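Local structure of sensor histidine kinase (Clostridium perfringens, 4ONX) at residues 69-72 and 73-76; 30-33 and 34-37; 136-140 and 141-145. The protein is a sensor histidine kinase whose single-cache sensor domain probably detects an extracellular signal and relays it to the kinase region. All coordinates share one frame; numbering follows the deposited sequence.

Contact 1. Residues 69-72 and 73-76; sequences TKHF and IEAI. With ZN (zinc ion), chain O.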
loop_
_atom_site.group_PDB
_atom_site.type_symbol
_atom_site.label_atom_id
_atom_site.label_comp_id
_atom_site.label_asym_id
_atom_site.label_seq_id
_atom_site.Cartn_x
_atom_site.Cartn_y
_atom_site.Cartn_z
ATOM N N THR E 69 -12.512 -5.416 6.369
ATOM C CA THR E 69 -12.899 -6.736 6.842
ATOM C C THR E 69 -11.704 -7.633 7.156
ATOM O O THR E 69 -11.823 -8.596 7.916
ATOM C CB THR E 69 -13.752 -7.490 5.805
ATOM O OG1 THR E 69 -12.982 -7.717 4.620
ATOM C CG2 THR E 69 -15.022 -6.716 5.465
ATOM N N LYS E 70 -10.555 -7.314 6.580
ATOM C CA LYS E 70 -9.354 -8.122 6.760
ATOM C C LYS E 70 -8.863 -8.136 8.217
ATOM O O LYS E 70 -8.320 -9.132 8.681
ATOM C CB LYS E 70 -8.268 -7.620 5.796
ATOM C CG LYS E 70 -7.027 -8.494 5.649
ATOM C CD LYS E 70 -6.172 -7.981 4.490
ATOM C CE LYS E 70 -4.840 -8.753 4.306
ATOM N NZ LYS E 70 -3.747 -8.293 5.217
ATOM N N HIS E 71 -9.093 -7.048 8.947
ATOM C CA HIS E 71 -8.652 -6.964 10.340
ATOM C C HIS E 71 -9.221 -8.045 11.236
ATOM O O HIS E 71 -8.570 -8.486 12.189
ATOM C CB HIS E 71 -9.064 -5.630 10.945
ATOM C CG HIS E 71 -8.446 -4.466 10.275
ATOM N ND1 HIS E 71 -7.216 -3.972 10.640
ATOM C CD2 HIS E 71 -8.874 -3.703 9.245
ATOM C CE1 HIS E 71 -6.915 -2.945 9.865
ATOM N NE2 HIS E 71 -7.908 -2.763 9.016
ATOM N N PHE E 72 -10.448 -8.448 10.946
ATOM C CA PHE E 72 -11.131 -9.408 11.788
ATOM C C PHE E 72 -10.548 -10.798 11.648
ATOM O O PHE E 72 -10.410 -11.519 12.636
ATOM C CB PHE E 72 -12.629 -9.332 11.531
ATOM C CG PHE E 72 -13.193 -7.988 11.836
ATOM C CD1 PHE E 72 -13.558 -7.665 13.123
ATOM C CD2 PHE E 72 -13.284 -7.016 10.848
ATOM C CE1 PHE E 72 -14.034 -6.403 13.426
ATOM C CE2 PHE E 72 -13.765 -5.755 11.142
ATOM C CZ PHE E 72 -14.138 -5.446 12.439
ATOM N N ILE E 73 -10.172 -11.157 10.435
ATOM C CA ILE E 73 -9.542 -12.445 10.212
ATOM C C ILE E 73 -8.193 -12.467 10.941
ATOM O O ILE E 73 -7.931 -13.344 11.753
ATOM C CB ILE E 73 -9.271 -12.689 8.724
ATOM C CG1 ILE E 73 -10.561 -12.612 7.908
ATOM C CG2 ILE E 73 -8.603 -14.031 8.532
ATOM C CD1 ILE E 73 -11.609 -13.640 8.271
ATOM N N GLU E 74 -7.376 -11.450 10.673
ATOM C CA GLU E 74 -6.031 -11.309 11.254
ATOM C C GLU E 74 -5.981 -11.295 12.770
ATOM O O GLU E 74 -5.210 -12.025 13.382
ATOM C CB GLU E 74 -5.401 -9.985 10.798
ATOM C CG GLU E 74 -5.147 -9.847 9.309
ATOM C CD GLU E 74 -4.696 -8.445 8.911
ATOM O OE1 GLU E 74 -4.730 -7.527 9.763
ATOM O OE2 GLU E 74 -4.338 -8.246 7.728
ATOM N N ALA E 75 -6.797 -10.435 13.372
ATOM C CA ALA E 75 -6.770 -10.223 14.818
ATOM C C ALA E 75 -7.656 -11.118 15.672
ATOM O O ALA E 75 -7.464 -11.170 16.880
ATOM C CB ALA E 75 -7.087 -8.761 15.114
ATOM N N ILE E 76 -8.637 -11.789 15.079
ATOM C CA ILE E 76 -9.526 -12.649 15.860
ATOM C C ILE E 76 -9.270 -14.082 15.461
ATOM O O ILE E 76 -9.540 -14.478 14.336
ATOM C CB ILE E 76 -11.009 -12.286 15.656
ATOM C CG1 ILE E 76 -11.206 -10.782 15.851
ATOM C CG2 ILE E 76 -11.884 -13.067 16.627
ATOM C CD1 ILE E 76 -12.594 -10.285 15.512
HETATM ZN ZN ZN O . -7.556 -1.317 7.512
#
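A zinc site shared between two subunits lies against helix 63-75, on the turn where Lys70 pairs with Glu74 and His71 is bonded through its backbone to Ala75. His71 NE2 binds the zinc ion at 2.1 Å. CB leaves the helix on the side turned from residues 73-76, and chi1 of -62°, with CG beside the backbone N, helps set the ring that carries NE2 to the metal; Glu67 of the same chain, together with Glu67 and His71 of the second subunit, completes the site. One residue to the side, Lys70 NZ and Glu74 OE2 form a salt bridge of 2.6 Å, the four-residue spacing placing both on the same stripe of the helix. The lysine chain runs extended until its last torsion (chi4 -82°), which turns the ammonium toward the acid, and it meets the oxygen nearly in line with the C-O bond. The methylene stem passes the same oxygen at a slant, Lys70 CG lying 3.4 Å from Glu74 OE2. Beneath run i to i+4 backbone bonds: Glu74 N donates to Lys70 O at 3.2 Å, almost straight, and Ala75 N to His71 O at 2.9 Å. The last, Ile76 N to Phe72 O at 3.0 Å, is bent and comes from above the carbonyl plane as the helix ends. Phe72 and Ile76 lie side by side, Ile76 CD1 reaching the edge of the ring 3.7 Å from Phe72 CD1. Apolar groups suit this place: both touch Thr42 of helix 33-47, and Ile49 and Phe51 of the second subunit meet Phe72 and Ile76 respectively. Glu74 OE1 makes a salt bridge to Arg64 of the second subunit, so one carboxylate serves two cations. Metal coordination and this ion pair therefore tie the same helical turn to its partner.

Contact 2. Residues 30-33 and 34-37; sequences YMDE and DVRN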
loop_
_atom_site.group_PDB
_atom_site.type_symbol
_atom_site.label_atom_id
_atom_site.label_comp_id
_atom_site.label_asym_id
_atom_site.label_seq_id
_atom_site.Cartn_x
_atom_site.Cartn_y
_atom_site.Cartn_z
ATOM N N TYR E 30 -22.036 -30.873 21.695
ATOM C CA TYR E 30 -21.187 -29.924 22.380
ATOM C C TYR E 30 -21.428 -28.497 21.910
ATOM O O TYR E 30 -21.571 -28.228 20.717
ATOM C CB TYR E 30 -19.742 -30.308 22.187
ATOM C CG TYR E 30 -18.799 -29.368 22.860
ATOM C CD1 TYR E 30 -18.648 -29.373 24.243
ATOM C CD2 TYR E 30 -18.062 -28.457 22.120
ATOM C CE1 TYR E 30 -17.789 -28.491 24.872
ATOM C CE2 TYR E 30 -17.196 -27.577 22.733
ATOM C CZ TYR E 30 -17.064 -27.597 24.112
ATOM O OH TYR E 30 -16.203 -26.728 24.734
HETATM N N MSE E 31 -21.420 -27.579 22.866
HETATM C CA MSE E 31 -21.721 -26.176 22.606
HETATM C C MSE E 31 -20.790 -25.117 23.164
HETATM O O MSE E 31 -21.057 -24.577 24.244
HETATM C CB MSE E 31 -23.108 -26.098 23.255
HETATM C CG MSE E 31 -23.974 -25.087 22.536
HETATM SE SE MSE E 31 -24.459 -25.783 20.774
HETATM C CE MSE E 31 -25.954 -24.533 20.482
ATOM N N ASP E 32 -19.745 -24.745 22.406
ATOM C CA ASP E 32 -18.777 -23.728 22.866
ATOM C C ASP E 32 -19.343 -22.326 22.677
ATOM O O ASP E 32 -19.311 -21.792 21.567
ATOM C CB ASP E 32 -17.413 -23.828 22.157
ATOM C CG ASP E 32 -16.348 -22.966 22.837
ATOM O OD1 ASP E 32 -16.721 -21.932 23.439
ATOM O OD2 ASP E 32 -15.147 -23.310 22.780
ATOM N N GLU E 33 -19.838 -21.739 23.771
ATOM C CA GLU E 33 -20.424 -20.397 23.757
ATOM C C GLU E 33 -19.407 -19.286 23.509
ATOM O O GLU E 33 -19.766 -18.247 22.963
ATOM C CB GLU E 33 -21.202 -20.134 25.052
ATOM C CG GLU E 33 -22.374 -21.082 25.280
ATOM C CD GLU E 33 -23.441 -21.002 24.202
ATOM O OE1 GLU E 33 -24.414 -21.777 24.276
ATOM O OE2 GLU E 33 -23.317 -20.167 23.288
ATOM N N ASP E 34 -18.144 -19.502 23.880
ATOM C CA ASP E 34 -17.099 -18.505 23.642
ATOM C C ASP E 34 -17.083 -18.183 22.155
ATOM O O ASP E 34 -17.212 -17.032 21.747
ATOM C CB ASP E 34 -15.731 -19.027 24.084
ATOM C CG ASP E 34 -15.656 -19.302 25.583
ATOM O OD1 ASP E 34 -16.623 -18.994 26.313
ATOM O OD2 ASP E 34 -14.614 -19.824 26.030
ATOM N N VAL E 35 -16.968 -19.225 21.347
ATOM C CA VAL E 35 -16.957 -19.065 19.910
ATOM C C VAL E 35 -18.257 -18.433 19.451
ATOM O O VAL E 35 -18.260 -17.413 18.763
ATOM C CB VAL E 35 -16.775 -20.424 19.204
ATOM C CG1 VAL E 35 -16.954 -20.288 17.704
ATOM C CG2 VAL E 35 -15.411 -21.010 19.524
ATOM N N ARG E 36 -19.368 -19.040 19.835
ATOM C CA ARG E 36 -20.667 -18.534 19.420
ATOM C C ARG E 36 -20.753 -17.034 19.710
ATOM O O ARG E 36 -21.196 -16.259 18.859
ATOM C CB ARG E 36 -21.817 -19.295 20.116
ATOM C CG ARG E 36 -21.803 -20.807 19.854
ATOM C CD ARG E 36 -22.998 -21.652 20.366
ATOM N NE ARG E 36 -23.067 -22.844 19.528
ATOM C CZ ARG E 36 -23.941 -23.062 18.549
ATOM N NH1 ARG E 36 -23.848 -24.186 17.853
ATOM N NH2 ARG E 36 -24.912 -22.197 18.280
ATOM N N ASN E 37 -20.292 -16.630 20.894
ATOM C CA ASN E 37 -20.365 -15.214 21.292
ATOM C C ASN E 37 -19.453 -14.366 20.394
ATOM O O ASN E 37 -19.904 -13.386 19.808
ATOM C CB ASN E 37 -20.093 -14.988 22.798
ATOM C CG ASN E 37 -21.162 -14.124 23.494
ATOM O OD1 ASN E 37 -22.258 -13.888 22.978
ATOM N ND2 ASN E 37 -20.856 -13.703 24.714
#
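Asp32 and the first turn of helix 33-47 form the tight half of this contact. The aspartate occupies the N-cap position, and with CG anti to its own nitrogen (chi1 -168°) the carboxylate is swung across the mouth of the helix. One oxygen serves two amides: OD1 accepts from Asp34 N at 2.9 Å, a weak, bent bond, and again weakly from Val35 N at 3.4 Å. A short acidic side chain suits the place, because it can reach N-H groups that have no preceding turn to bind them, and its negative charge probably interacts favourably with the helix dipole. Asp32 O receives Arg36 N at 3.3 Å in a nearly straight bond that lies in the carbonyl plane. Glu33 O follows, taking Asn37 N at 2.7 Å. Val35 stands across the cap at about a right angle, its CG2 4.0 Å from Asp32 CG, and its side chain also touches Lys151 and Tyr153 of strand 142-153.

The outer side is looser and more polar. Glu33 bends at chi2 (-62°) and lays OE2 by the stem of Arg36, 3.3 Å from CD, while the charged ends stay apart, with OE2 4.6 Å from NE. Their attraction is thus probably only a general electrostatic one. Arg36 also makes a cation-pi contact with Tyr120 of the third subunit, and its side chain is about 4 Å from a bound sulfate, probably from the crystallisation liquor. On exposed Asp34, OD2 comes within 3.9 Å of Asp32 OD1, a like-charge approach that the helix N-terminus probably helps offset. The two bonds to Asp32 OD1 make this an aspartate N-cap, here opening helix 33-47, the first helix of the sensor domain.

Contact 3. Residues 136-140 and 141-145; sequences PVMYN and GKQVG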
loop_
_atom_site.group_PDB
_atom_site.type_symbol
_atom_site.label_atom_id
_atom_site.label_comp_id
_atom_site.label_asym_id
_atom_site.label_seq_id
_atom_site.Cartn_x
_atom_site.Cartn_y
_atom_site.Cartn_z
ATOM N N PRO E 136 -28.294 -9.613 9.696
ATOM C CA PRO E 136 -28.749 -8.690 8.659
ATOM C C PRO E 136 -28.156 -7.306 8.874
ATOM O O PRO E 136 -27.665 -7.022 9.963
ATOM C CB PRO E 136 -30.260 -8.652 8.870
ATOM C CG PRO E 136 -30.430 -8.919 10.319
ATOM C CD PRO E 136 -29.349 -9.894 10.682
ATOM N N VAL E 137 -28.186 -6.471 7.842
ATOM C CA VAL E 137 -27.677 -5.110 7.929
ATOM C C VAL E 137 -28.778 -4.162 7.502
ATOM O O VAL E 137 -29.379 -4.342 6.444
ATOM C CB VAL E 137 -26.466 -4.883 7.022
ATOM C CG1 VAL E 137 -25.978 -3.447 7.162
ATOM C CG2 VAL E 137 -25.349 -5.852 7.369
HETATM N N MSE E 138 -28.997 -3.128 8.311
HETATM C CA MSE E 138 -30.059 -2.160 8.070
HETATM C C MSE E 138 -29.570 -0.755 7.894
HETATM O O MSE E 138 -28.608 -0.331 8.534
HETATM C CB MSE E 138 -30.963 -2.138 9.296
HETATM C CG MSE E 138 -31.186 -3.525 9.889
HETATM SE SE MSE E 138 -32.495 -4.492 8.798
HETATM C CE MSE E 138 -33.181 -5.723 10.181
ATOM N N TYR E 139 -30.250 -0.006 7.037
ATOM C CA TYR E 139 -29.910 1.389 6.805
ATOM C C TYR E 139 -31.189 2.186 6.652
ATOM O O TYR E 139 -32.063 1.815 5.870
ATOM C CB TYR E 139 -29.046 1.540 5.559
ATOM C CG TYR E 139 -28.598 2.959 5.309
ATOM C CD1 TYR E 139 -27.692 3.579 6.164
ATOM C CD2 TYR E 139 -29.047 3.670 4.202
ATOM C CE1 TYR E 139 -27.270 4.877 5.939
ATOM C CE2 TYR E 139 -28.626 4.965 3.964
ATOM C CZ TYR E 139 -27.739 5.566 4.837
ATOM O OH TYR E 139 -27.316 6.854 4.603
ATOM N N ASN E 140 -31.322 3.255 7.431
ATOM C CA ASN E 140 -32.529 4.085 7.358
ATOM C C ASN E 140 -33.789 3.202 7.485
ATOM O O ASN E 140 -34.772 3.421 6.778
ATOM C CB ASN E 140 -32.624 4.910 5.996
ATOM C CG ASN E 140 -33.577 6.102 6.095
ATOM O OD1 ASN E 140 -34.151 6.355 7.148
ATOM N ND2 ASN E 140 -33.733 6.848 4.998
ATOM N N GLY E 141 -33.754 2.187 8.351
ATOM C CA GLY E 141 -34.915 1.307 8.554
ATOM C C GLY E 141 -35.097 0.133 7.600
ATOM O O GLY E 141 -35.854 -0.788 7.902
ATOM N N LYS E 142 -34.440 0.150 6.444
ATOM C CA LYS E 142 -34.571 -0.962 5.493
ATOM C C LYS E 142 -33.339 -1.849 5.471
ATOM O O LYS E 142 -32.224 -1.374 5.655
ATOM C CB LYS E 142 -34.864 -0.462 4.078
ATOM C CG LYS E 142 -36.276 0.050 3.860
ATOM C CD LYS E 142 -36.568 0.106 2.359
ATOM C CE LYS E 142 -36.645 -1.258 1.676
ATOM N NZ LYS E 142 -36.939 -1.185 0.211
ATOM N N GLN E 143 -33.549 -3.143 5.236
ATOM C CA GLN E 143 -32.450 -4.099 5.178
ATOM C C GLN E 143 -31.717 -3.963 3.853
ATOM O O GLN E 143 -32.329 -4.071 2.789
ATOM C CB GLN E 143 -32.961 -5.530 5.337
ATOM C CG GLN E 143 -31.874 -6.580 5.179
ATOM C CD GLN E 143 -32.329 -7.988 5.527
ATOM O OE1 GLN E 143 -33.386 -8.192 6.122
ATOM N NE2 GLN E 143 -31.502 -8.964 5.183
ATOM N N VAL E 144 -30.405 -3.751 3.924
ATOM C CA VAL E 144 -29.589 -3.564 2.722
ATOM C C VAL E 144 -28.632 -4.717 2.433
ATOM O O VAL E 144 -27.917 -4.697 1.433
ATOM C CB VAL E 144 -28.780 -2.259 2.809
ATOM C CG1 VAL E 144 -29.717 -1.065 2.875
ATOM C CG2 VAL E 144 -27.848 -2.277 4.014
ATOM N N GLY E 145 -28.612 -5.717 3.305
ATOM C CA GLY E 145 -27.736 -6.859 3.113
ATOM C C GLY E 145 -27.583 -7.670 4.377
ATOM O O GLY E 145 -28.461 -7.670 5.243
#
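Two antiparallel strands, 136-139 and 142-145, are joined by a tight type I' turn from Tyr139 to Lys142, which is closed by Tyr139 N to Lys142 O at 2.8 Å and Lys142 N to Tyr139 O at 3.0 Å. Asn140 and Gly141 fill the turn with positive phi; asparagine tolerates this well, and glycine has no CB to press on the carbonyl before it. Further along, Val144 and Gly145 both face Val137 in a classic beta bulge: Val144 N binds Val137 O at 2.8 Å, while Val137 N binds Gly145 O at 2.9 Å. Glycine suits position 145, where the backbone angles would jam a CB against the preceding carbonyl oxygen.

Met138, a selenomethionine, slants over Gln143, its SE touching CB of the glutamine at 3.6 Å. Gln143 is extended with CG anti to its nitrogen (chi1 176°), carrying the amide beside Pro136; NE2 makes weak bonds to Gly145 O and to Val112 O of the third subunit. The branches of Val144 are divided: CG2 meets Val137 CG1 at 3.8 Å, and CG1 meets Tyr139 CB, also at 3.8 Å. Leu56 of helix 50-58 touches both valines, so branched apolar residues fit this side. A type I' turn is typical of tight two-residue beta hairpins; here the hairpin formed by the last two strands also carries a classic bulge.

How the contacts relate
Helix 33-47 connects the first two sites: contact 2 caps its start, and farther along Thr38, Thr42 and Ile46 pack on Phe72 and Ile76 of contact 1, although the contacts themselves stay about 8 Å apart at their nearest atoms. Contact 3 is more remote, its centre about 23 Å from that of contact 1 and 27 Å from that of contact 2. Strand 142-153 nevertheless bridges the latter gap, beginning in the hairpin of contact 3 and later meeting Val35 of contact 2. The zinc ion belongs to contact 1 alone, which faces the second subunit, whereas contacts 2 and 3 both touch the third.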